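Local coordinates for TqaA (Penicillium aethiopicum, PDB 5DLK), which probably serves, through this terminal condensation-like domain of a fungal nonribosomal peptide synthetase, to close a phosphopantetheine-carried peptide into a macrocycle, at residues P53-Q56 with A57-V60; S206-A209 with H210-Y213; T309-G312 with R313-P316. All blocks are in the same frame, centred on the assembly; numbering follows the deposited sequence. Where two conformers were deposited one is given.

In the fold
All three contacts lie within the condensation domain, two of them at the starts of helices. Contact 1 opens helix 56-63 and contact 2 opens helix 208-218; their centres are about 14 Å apart and they pack directly, Thr55 CG2 lying 3.5 Å from Leu212 CD2. Contact 2 reaches contact 3 through Tyr211, whose OH sits 2.7 Å from Gly312 O in a probable hydrogen bond. Contacts 1 and 3 do not touch; their nearest atoms are about 8 Å apart. Contact 3 holds Asn311, seen to bind phosphopantetheine in this protein, and the side chain of Tyr211 comes within about 7 Å of it, that of Ala57 within about 11 Å.

Contact 1. Residues P53-Q56 with A57-V60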
ATOM      1  N   PRO A  53      -7.558  10.869 -12.817  1.00 25.86           N
ATOM      2  CA  PRO A  53      -7.715   9.410 -12.844  1.00 22.74           C
ATOM      3  C   PRO A  53      -7.158   8.822 -11.554  1.00 21.08           C
ATOM      4  O   PRO A  53      -6.218   9.403 -10.986  1.00 22.81           O
ATOM      5  CB  PRO A  53      -6.874   8.979 -14.065  1.00 25.63           C
ATOM      6  CG  PRO A  53      -6.668  10.268 -14.869  1.00 27.22           C
ATOM      7  CD  PRO A  53      -6.607  11.352 -13.835  1.00 27.34           C
ATOM      8  N   ALA A  54      -7.750   7.726 -11.088  1.00 19.18           N
ATOM      9  CA  ALA A  54      -7.143   6.939 -10.029  1.00 21.01           C
ATOM     10  C   ALA A  54      -6.000   6.121 -10.661  1.00 22.43           C
ATOM     11  O   ALA A  54      -6.104   5.711 -11.814  1.00 23.69           O
ATOM     12  CB  ALA A  54      -8.155   6.035  -9.392  1.00 20.75           C
ATOM     13  N   THR A  55      -4.933   5.875  -9.914  1.00 21.63           N
ATOM     14  CA  THR A  55      -3.814   5.100 -10.465  1.00 18.86           C
ATOM     15  C   THR A  55      -4.157   3.618 -10.499  1.00 20.85           C
ATOM     16  O   THR A  55      -5.081   3.159  -9.815  1.00 17.84           O
ATOM     17  CB  THR A  55      -2.542   5.276  -9.641  1.00 20.78           C
ATOM     18  OG1 THR A  55      -2.732   4.686  -8.343  1.00 18.83           O
ATOM     19  CG2 THR A  55      -2.195   6.743  -9.490  1.00 18.64           C
ATOM     20  N   GLN A  56      -3.390   2.856 -11.276  1.00 16.18           N
ATOM     21  CA  GLN A  56      -3.574   1.425 -11.311  1.00 17.06           C
ATOM     22  C   GLN A  56      -3.373   0.827  -9.925  1.00 15.49           C
ATOM     23  O   GLN A  56      -4.099  -0.083  -9.530  1.00 18.85           O
ATOM     24  CB  GLN A  56      -2.587   0.781 -12.310  1.00 14.39           C
ATOM     25  CG  GLN A  56      -2.863  -0.683 -12.548  1.00 17.61           C
ATOM     26  CD  GLN A  56      -2.086  -1.207 -13.751  1.00 16.81           C
ATOM     27  OE1 GLN A  56      -1.362  -0.463 -14.384  1.00 18.20           O
ATOM     28  NE2 GLN A  56      -2.224  -2.492 -14.036  1.00 19.37           N
ATOM     29  N   ALA A  57      -2.397   1.345  -9.183  1.00 17.02           N
ATOM     30  CA  ALA A  57      -2.140   0.818  -7.835  1.00 18.80           C
ATOM     31  C   ALA A  57      -3.306   1.136  -6.885  1.00 16.80           C
ATOM     32  O   ALA A  57      -3.728   0.295  -6.091  1.00 17.62           O
ATOM     33  CB  ALA A  57      -0.828   1.376  -7.278  1.00 17.64           C
ATOM     34  N   GLN A  58      -3.821   2.357  -6.961  1.00 19.53           N
ATOM     35  CA  GLN A  58      -5.038   2.673  -6.198  1.00 18.52           C
ATOM     36  C   GLN A  58      -6.157   1.701  -6.501  1.00 19.21           C
ATOM     37  O   GLN A  58      -6.844   1.212  -5.593  1.00 16.83           O
ATOM     38  CB  GLN A  58      -5.499   4.100  -6.499  1.00 15.97           C
ATOM     39  CG  GLN A  58      -4.678   5.147  -5.790  1.00 16.43           C
ATOM     40  CD  GLN A  58      -5.219   6.533  -6.068  1.00 21.60           C
ATOM     41  OE1 GLN A  58      -5.278   6.955  -7.226  1.00 20.21           O
ATOM     42  NE2 GLN A  58      -5.663   7.231  -5.013  1.00 19.50           N
ATOM     43  N   HIS A  59      -6.351   1.430  -7.787  1.00 15.81           N
ATOM     44  CA  HIS A  59      -7.384   0.496  -8.237  1.00 17.66           C
ATOM     45  C   HIS A  59      -7.154  -0.934  -7.751  1.00 18.72           C
ATOM     46  O   HIS A  59      -8.107  -1.665  -7.466  1.00 18.82           O
ATOM     47  CB  HIS A  59      -7.457   0.512  -9.765  1.00 21.84           C
ATOM     48  CG  HIS A  59      -8.777   0.075 -10.312  1.00 27.08           C
ATOM     49  ND1 HIS A  59      -8.956  -0.266 -11.635  1.00 30.37           N
ATOM     50  CD2 HIS A  59      -9.987  -0.079  -9.718  1.00 31.92           C
ATOM     51  CE1 HIS A  59     -10.217  -0.605 -11.836  1.00 32.35           C
ATOM     52  NE2 HIS A  59     -10.863  -0.503 -10.687  1.00 30.68           N
ATOM     53  N   VAL A  60      -5.894  -1.350  -7.683  1.00 16.76           N
ATOM     54  CA  VAL A  60      -5.569  -2.665  -7.117  1.00 15.61           C
ATOM     55  C   VAL A  60      -6.180  -2.798  -5.735  1.00 16.04           C
ATOM     56  O   VAL A  60      -6.860  -3.784  -5.422  1.00 16.69           O
ATOM     57  CB  VAL A  60      -4.038  -2.888  -7.020  1.00 16.85           C
ATOM     58  CG1 VAL A  60      -3.696  -4.039  -6.048  1.00 16.10           C
ATOM     59  CG2 VAL A  60      -3.468  -3.154  -8.397  1.00 20.44           C
TER
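Thr55 and Gln58 trade bonds in both directions, and the unusual point is that a glutamine amide stands where a capping box more often has a carboxylate. The box starts helix 56-63 directly after strand 47-53 of the condensation domain. Thr55 is the N-cap: its OG1 takes the Gln58 backbone N at 2.9 Å, a nearly straight bond of 167°. In return Gln58 OE1 receives Thr55 N, also at 2.9 Å, the N-H coming in on a lone pair of OE1, within the plane of the amide carbonyl. The two side chains cross at about a right angle, and Gln58 CG comes within 3.2 Å of Thr55 OG1.

Torsions set this up. In Thr55, OG1 stands between its own N and carbonyl carbon (chi1 67°), facing the first turn, while CG2 goes to helix 208-218. The other end of the Gln58 amide is used as well, since NE2 donates to Ser179 O and Gln111 OE1; with both ends bonded, the flip of the amide is fixed. Gln56 sends its extended chain elsewhere, OE1 accepting from Arg369 N, and Glu367 takes its backbone N. On another flank Ala57 and Val60 pack on Phe330 of strand 329-336.

Behind the box the regular helix bonds begin, His59 N to Thr55 O, then Val60 N to Gln56 O at 2.9 Å, where Val60 CG2 also leans to 3.3 Å from that same Gln56 O.

Contact 2. Residues S206-A209 with H210-Y213; sequences SDFA and HYLY
The Asp207 carboxylate meets His210 twice, once at the His210 backbone N and once across the His210 ring. The bond is from His210 N to Asp207 OD1, 3.1 Å and bent to 144°, and the carboxyl oxygen is approached nearly along its C-O axis. His210 N and Tyr211 N also make weak bonds to Asp207 O. The carboxylate lies over one face of the imidazole, in the conformer described. Because OD1 looks at the ring from above, its short approach to ND1 is not a hydrogen bond, and as His210 has two conformers this ring contact is doubtful in detail. OD2, the other carboxylate oxygen, takes Ser96 OG.

Asp207 is thus the N-cap of helix 208-218 in the condensation domain, with CG set between its own N and carbonyl carbon (chi1 56°) to bring OD1 back over the first turn. With an alanine here, His210 N would probably be left with just its weak bond to Asp207 O, and Ser96 OG would lose its carboxylate mate.

Further on, Phe208 O accepts Leu212 N at 3.1 Å, and Ala209 O accepts Tyr213 N at 2.9 Å. The side-chain hydroxyls find partners beyond the turn: Tyr213 OH at Asp50 OD2, Tyr211 OH at Gly312 O, Ser206 OG at Asn319 ND2.

Apolar groups fill the inner side. Leu212 CG sits over one face of the Phe208 ring, 4.0 Å from CE2. The rings of Phe208 and Tyr211 are near parallel, 16° apart, but slid so far that they barely overlap, centroids 5.9 Å apart.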
ATOM      1  N   SER A 206       2.797  18.796   0.167  1.00 47.24           N
ATOM      2  CA  SER A 206       2.126  18.559  -1.106  1.00 40.39           C
ATOM      3  C   SER A 206       1.060  17.504  -0.922  1.00 34.62           C
ATOM      4  O   SER A 206       1.033  16.819   0.100  1.00 39.15           O
ATOM      5  CB  SER A 206       3.123  18.130  -2.176  1.00 40.41           C
ATOM      6  OG  SER A 206       4.139  19.103  -2.314  1.00 46.08           O
ATOM      7  N   ASP A 207       0.154  17.380  -1.884  1.00 32.53           N
ATOM      8  CA  ASP A 207      -0.815  16.298  -1.782  1.00 35.04           C
ATOM      9  C   ASP A 207      -0.603  15.266  -2.876  1.00 30.51           C
ATOM     10  O   ASP A 207       0.310  15.391  -3.698  1.00 29.22           O
ATOM     11  CB  ASP A 207      -2.254  16.813  -1.805  1.00 31.28           C
ATOM     12  CG  ASP A 207      -2.578  17.647  -3.023  1.00 34.18           C
ATOM     13  OD1 ASP A 207      -1.790  17.656  -3.995  1.00 38.15           O
ATOM     14  OD2 ASP A 207      -3.655  18.289  -3.014  1.00 40.05           O
ATOM     15  N   PHE A 208      -1.448  14.240  -2.870  1.00 26.57           N
ATOM     16  CA  PHE A 208      -1.305  13.154  -3.820  1.00 26.28           C
ATOM     17  C   PHE A 208      -1.556  13.636  -5.248  1.00 26.25           C
ATOM     18  O   PHE A 208      -0.894  13.194  -6.180  1.00 22.90           O
ATOM     19  CB  PHE A 208      -2.249  12.008  -3.444  1.00 25.70           C
ATOM     20  CG  PHE A 208      -2.072  10.792  -4.290  1.00 23.39           C
ATOM     21  CD1 PHE A 208      -0.876  10.090  -4.267  1.00 26.44           C
ATOM     22  CD2 PHE A 208      -3.098  10.363  -5.120  1.00 20.49           C
ATOM     23  CE1 PHE A 208      -0.704   8.972  -5.061  1.00 22.99           C
ATOM     24  CE2 PHE A 208      -2.940   9.243  -5.914  1.00 21.43           C
ATOM     25  CZ  PHE A 208      -1.744   8.548  -5.887  1.00 19.37           C
ATOM     26  N   ALA A 209      -2.497  14.562  -5.434  1.00 25.11           N
ATOM     27  CA  ALA A 209      -2.737  15.091  -6.772  1.00 26.59           C
ATOM     28  C   ALA A 209      -1.450  15.680  -7.369  1.00 24.79           C
ATOM     29  O   ALA A 209      -1.192  15.525  -8.563  1.00 25.68           O
ATOM     30  CB  ALA A 209      -3.851  16.140  -6.753  1.00 27.84           C
ATOM     31  N   HIS A 210      -0.621  16.312  -6.543  0.51 24.94           N
ATOM     32  CA  HIS A 210       0.613  16.930  -7.038  0.51 26.78           C
ATOM     33  C   HIS A 210       1.668  15.893  -7.448  0.51 25.84           C
ATOM     34  O   HIS A 210       2.515  16.147  -8.298  0.51 23.58           O
ATOM     35  CB  HIS A 210       1.184  17.873  -5.983  0.51 28.67           C
ATOM     36  CG  HIS A 210       0.250  18.981  -5.613  0.51 30.26           C
ATOM     37  ND1 HIS A 210       0.204  19.531  -4.350  0.51 34.73           N
ATOM     38  CD2 HIS A 210      -0.694  19.624  -6.339  0.51 31.19           C
ATOM     39  CE1 HIS A 210      -0.723  20.471  -4.317  0.51 29.94           C
ATOM     40  NE2 HIS A 210      -1.282  20.548  -5.512  0.51 29.70           N
ATOM     41  N   TYR A 211       1.615  14.728  -6.825  1.00 26.47           N
ATOM     42  CA  TYR A 211       2.419  13.598  -7.265  1.00 22.47           C
ATOM     43  C   TYR A 211       2.008  13.182  -8.672  1.00 23.76           C
ATOM     44  O   TYR A 211       2.861  12.975  -9.547  1.00 24.98           O
ATOM     45  CB  TYR A 211       2.248  12.441  -6.281  1.00 24.39           C
ATOM     46  CG  TYR A 211       2.989  11.171  -6.637  1.00 22.73           C
ATOM     47  CD1 TYR A 211       4.331  11.021  -6.331  1.00 24.47           C
ATOM     48  CD2 TYR A 211       2.325  10.112  -7.247  1.00 26.45           C
ATOM     49  CE1 TYR A 211       5.006   9.846  -6.630  1.00 25.33           C
ATOM     50  CE2 TYR A 211       2.991   8.946  -7.563  1.00 23.01           C
ATOM     51  CZ  TYR A 211       4.331   8.820  -7.251  1.00 24.66           C
ATOM     52  OH  TYR A 211       4.997   7.655  -7.555  1.00 26.41           O
ATOM     53  N   LEU A 212       0.701  13.088  -8.889  1.00 20.95           N
ATOM     54  CA  LEU A 212       0.161  12.693 -10.183  1.00 20.97           C
ATOM     55  C   LEU A 212       0.505  13.717 -11.279  1.00 27.99           C
ATOM     56  O   LEU A 212       0.905  13.336 -12.385  1.00 24.04           O
ATOM     57  CB  LEU A 212      -1.348  12.484 -10.091  1.00 22.94           C
ATOM     58  CG  LEU A 212      -1.791  11.339  -9.167  1.00 25.55           C
ATOM     59  CD1 LEU A 212      -3.289  11.121  -9.259  1.00 22.74           C
ATOM     60  CD2 LEU A 212      -1.019  10.061  -9.509  1.00 22.86           C
ATOM     61  N   TYR A 213       0.360  15.009 -10.985  1.00 25.14           N
ATOM     62  CA  TYR A 213       0.739  16.035 -11.971  1.00 26.39           C
ATOM     63  C   TYR A 213       2.228  15.968 -12.303  1.00 26.60           C
ATOM     64  O   TYR A 213       2.627  16.088 -13.471  1.00 28.30           O
ATOM     65  CB  TYR A 213       0.374  17.441 -11.469  1.00 25.22           C
ATOM     66  CG  TYR A 213      -1.118  17.700 -11.510  1.00 25.68           C
ATOM     67  CD1 TYR A 213      -1.816  17.646 -12.711  1.00 28.83           C
ATOM     68  CD2 TYR A 213      -1.830  17.996 -10.349  1.00 27.97           C
ATOM     69  CE1 TYR A 213      -3.191  17.869 -12.756  1.00 31.40           C
ATOM     70  CE2 TYR A 213      -3.199  18.224 -10.384  1.00 25.10           C
ATOM     71  CZ  TYR A 213      -3.875  18.161 -11.588  1.00 27.96           C
ATOM     72  OH  TYR A 213      -5.233  18.385 -11.640  1.00 27.33           O
TER

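Contact 3. Residues T309-G312 with R313-P316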
ATOM      1  N   THR A 309       6.763  -4.902  -4.947  1.00 15.38           N
ATOM      2  CA  THR A 309       6.300  -3.586  -4.534  1.00 14.29           C
ATOM      3  C   THR A 309       7.463  -2.621  -4.361  1.00 14.31           C
ATOM      4  O   THR A 309       8.455  -2.946  -3.699  1.00 16.67           O
ATOM      5  CB  THR A 309       5.520  -3.667  -3.209  1.00 13.65           C
ATOM      6  OG1 THR A 309       4.488  -4.642  -3.341  1.00 15.21           O
ATOM      7  CG2 THR A 309       4.923  -2.309  -2.876  1.00 17.12           C
ATOM      8  N   VAL A 310       7.350  -1.454  -5.004  1.00 14.91           N
ATOM      9  CA  VAL A 310       8.305  -0.370  -4.847  1.00 15.00           C
ATOM     10  C   VAL A 310       7.577   0.806  -4.208  1.00 17.33           C
ATOM     11  O   VAL A 310       6.348   0.902  -4.302  1.00 18.03           O
ATOM     12  CB  VAL A 310       8.933   0.052  -6.211  1.00 16.85           C
ATOM     13  CG1 VAL A 310       9.740  -1.157  -6.805  1.00 17.92           C
ATOM     14  CG2 VAL A 310       7.847   0.528  -7.182  1.00 15.09           C
ATOM     15  N   ASN A 311       8.303   1.710  -3.558  1.00 20.12           N
ATOM     16  CA  ASN A 311       7.588   2.724  -2.783  1.00 22.76           C
ATOM     17  C   ASN A 311       7.150   3.937  -3.614  1.00 22.39           C
ATOM     18  O   ASN A 311       6.274   4.700  -3.186  1.00 19.92           O
ATOM     19  CB  ASN A 311       8.420   3.167  -1.563  1.00 26.16           C
ATOM     20  CG  ASN A 311       9.756   3.799  -1.941  1.00 30.23           C
ATOM     21  OD1 ASN A 311       9.867   4.542  -2.919  1.00 28.64           O
ATOM     22  ND2 ASN A 311      10.778   3.511  -1.148  1.00 32.50           N
ATOM     23  N   GLY A 312       7.713   4.091  -4.814  1.00 18.45           N
ATOM     24  CA  GLY A 312       7.261   5.125  -5.738  1.00 18.71           C
ATOM     25  C   GLY A 312       7.613   6.545  -5.311  1.00 22.71           C
ATOM     26  O   GLY A 312       7.010   7.517  -5.781  1.00 23.26           O
ATOM     27  N   ARG A 313       8.598   6.672  -4.432  1.00 20.78           N
ATOM     28  CA  ARG A 313       8.940   7.982  -3.886  1.00 25.56           C
ATOM     29  C   ARG A 313      10.353   8.384  -4.250  1.00 28.92           C
ATOM     30  O   ARG A 313      11.048   9.057  -3.489  1.00 29.76           O
ATOM     31  CB  ARG A 313       8.736   7.969  -2.374  1.00 27.89           C
ATOM     32  CG  ARG A 313       7.290   7.564  -2.070  1.00 30.29           C
ATOM     33  CD  ARG A 313       6.878   7.609  -0.609  1.00 38.89           C
ATOM     34  NE  ARG A 313       6.374   8.928  -0.260  1.00 48.71           N
ATOM     35  CZ  ARG A 313       5.100   9.260  -0.056  1.00 30.26           C
ATOM     36  NH1 ARG A 313       4.109   8.379  -0.130  1.00 33.43           N
ATOM     37  NH2 ARG A 313       4.831  10.510   0.245  1.00 33.57           N
ATOM     38  N   ASN A 314      10.779   7.964  -5.431  1.00 26.09           N
ATOM     39  CA  ASN A 314      12.093   8.354  -5.910  1.00 27.64           C
ATOM     40  C   ASN A 314      11.999   9.453  -6.957  1.00 30.38           C
ATOM     41  O   ASN A 314      13.004   9.879  -7.509  1.00 39.04           O
ATOM     42  CB  ASN A 314      12.836   7.128  -6.441  1.00 29.10           C
ATOM     43  CG  ASN A 314      13.131   6.121  -5.332  1.00 33.59           C
ATOM     44  OD1 ASN A 314      14.102   6.272  -4.593  1.00 40.59           O
ATOM     45  ND2 ASN A 314      12.270   5.109  -5.189  1.00 36.85           N
ATOM     46  N   LEU A 315      10.787   9.927  -7.212  1.00 30.30           N
ATOM     47  CA  LEU A 315      10.584  11.106  -8.053  1.00 35.50           C
ATOM     48  C   LEU A 315      11.117  12.372  -7.389  1.00 38.61           C
ATOM     49  O   LEU A 315      10.840  12.629  -6.220  1.00 43.53           O
ATOM     50  CB  LEU A 315       9.101  11.297  -8.361  1.00 39.65           C
ATOM     51  CG  LEU A 315       8.504  10.630  -9.593  1.00 37.02           C
ATOM     52  CD1 LEU A 315       7.045  11.033  -9.707  1.00 38.61           C
ATOM     53  CD2 LEU A 315       9.258  11.038 -10.845  1.00 35.72           C
ATOM     54  N   PRO A 316      11.870  13.184  -8.137  1.00 43.75           N
ATOM     55  CA  PRO A 316      12.311  14.442  -7.526  1.00 43.99           C
ATOM     56  C   PRO A 316      11.170  15.458  -7.458  1.00 44.05           C
ATOM     57  O   PRO A 316      10.816  16.073  -8.460  1.00 50.84           O
ATOM     58  CB  PRO A 316      13.426  14.913  -8.463  1.00 44.67           C
ATOM     59  CG  PRO A 316      13.050  14.336  -9.795  1.00 46.62           C
ATOM     60  CD  PRO A 316      12.390  13.008  -9.505  1.00 37.53           C
TER
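Asn311 OD1 accepts the backbone N of Arg313 at 2.9 Å, the one hydrogen bond between 309-312 and 313-316. The N-H points well at the oxygen (158°), though the donor is tilted 22° from the plane of the amide carbonyl. A side-chain oxygen reaching the N-H two residues on makes this an Asx turn, and it takes the chain off the end of strand 303-310. Asn311 can close it because CG stands between its own N and carbonyl carbon (chi1 61°), which swings OD1 forward along the chain. Gly312 is the bend itself, with a positive phi that glycine adopts easily.

Asn314 comes up from across the turn, its side chain at about a right angle to that of Asn311. ND2 ends 3.4 Å from Asn311 OD1 but points badly for a bond; its hydrogen-bond partner is Glu364 OE2, which also draws a weak bond from Gly312 N. Arg313 starts over the turn, with CG 3.2 Å from Asn311 O, and then leads away. Its bent chain carries NE to Ile320 O, NH2 to Leu323 O and NH1 to a salt bridge with Asp182, the aspartate of the SHxxxDG signature, which corresponds to HHxxxDG in condensation domains generally.

Asn311 is seen to bind phosphopantetheine in this protein, and its side chain lies about 6 Å from that of Asn392, another residue of the site; a dimethyl sulfoxide molecule, probably from the crystallisation liquor, sits about 4 Å from the Asn311 side chain. The chemistry suggests a prepositioned ligand-binding residue: the bond from Arg313 N holds OD1, and is likely to fix how the Asn311 amide is turned when the cofactor arm arrives.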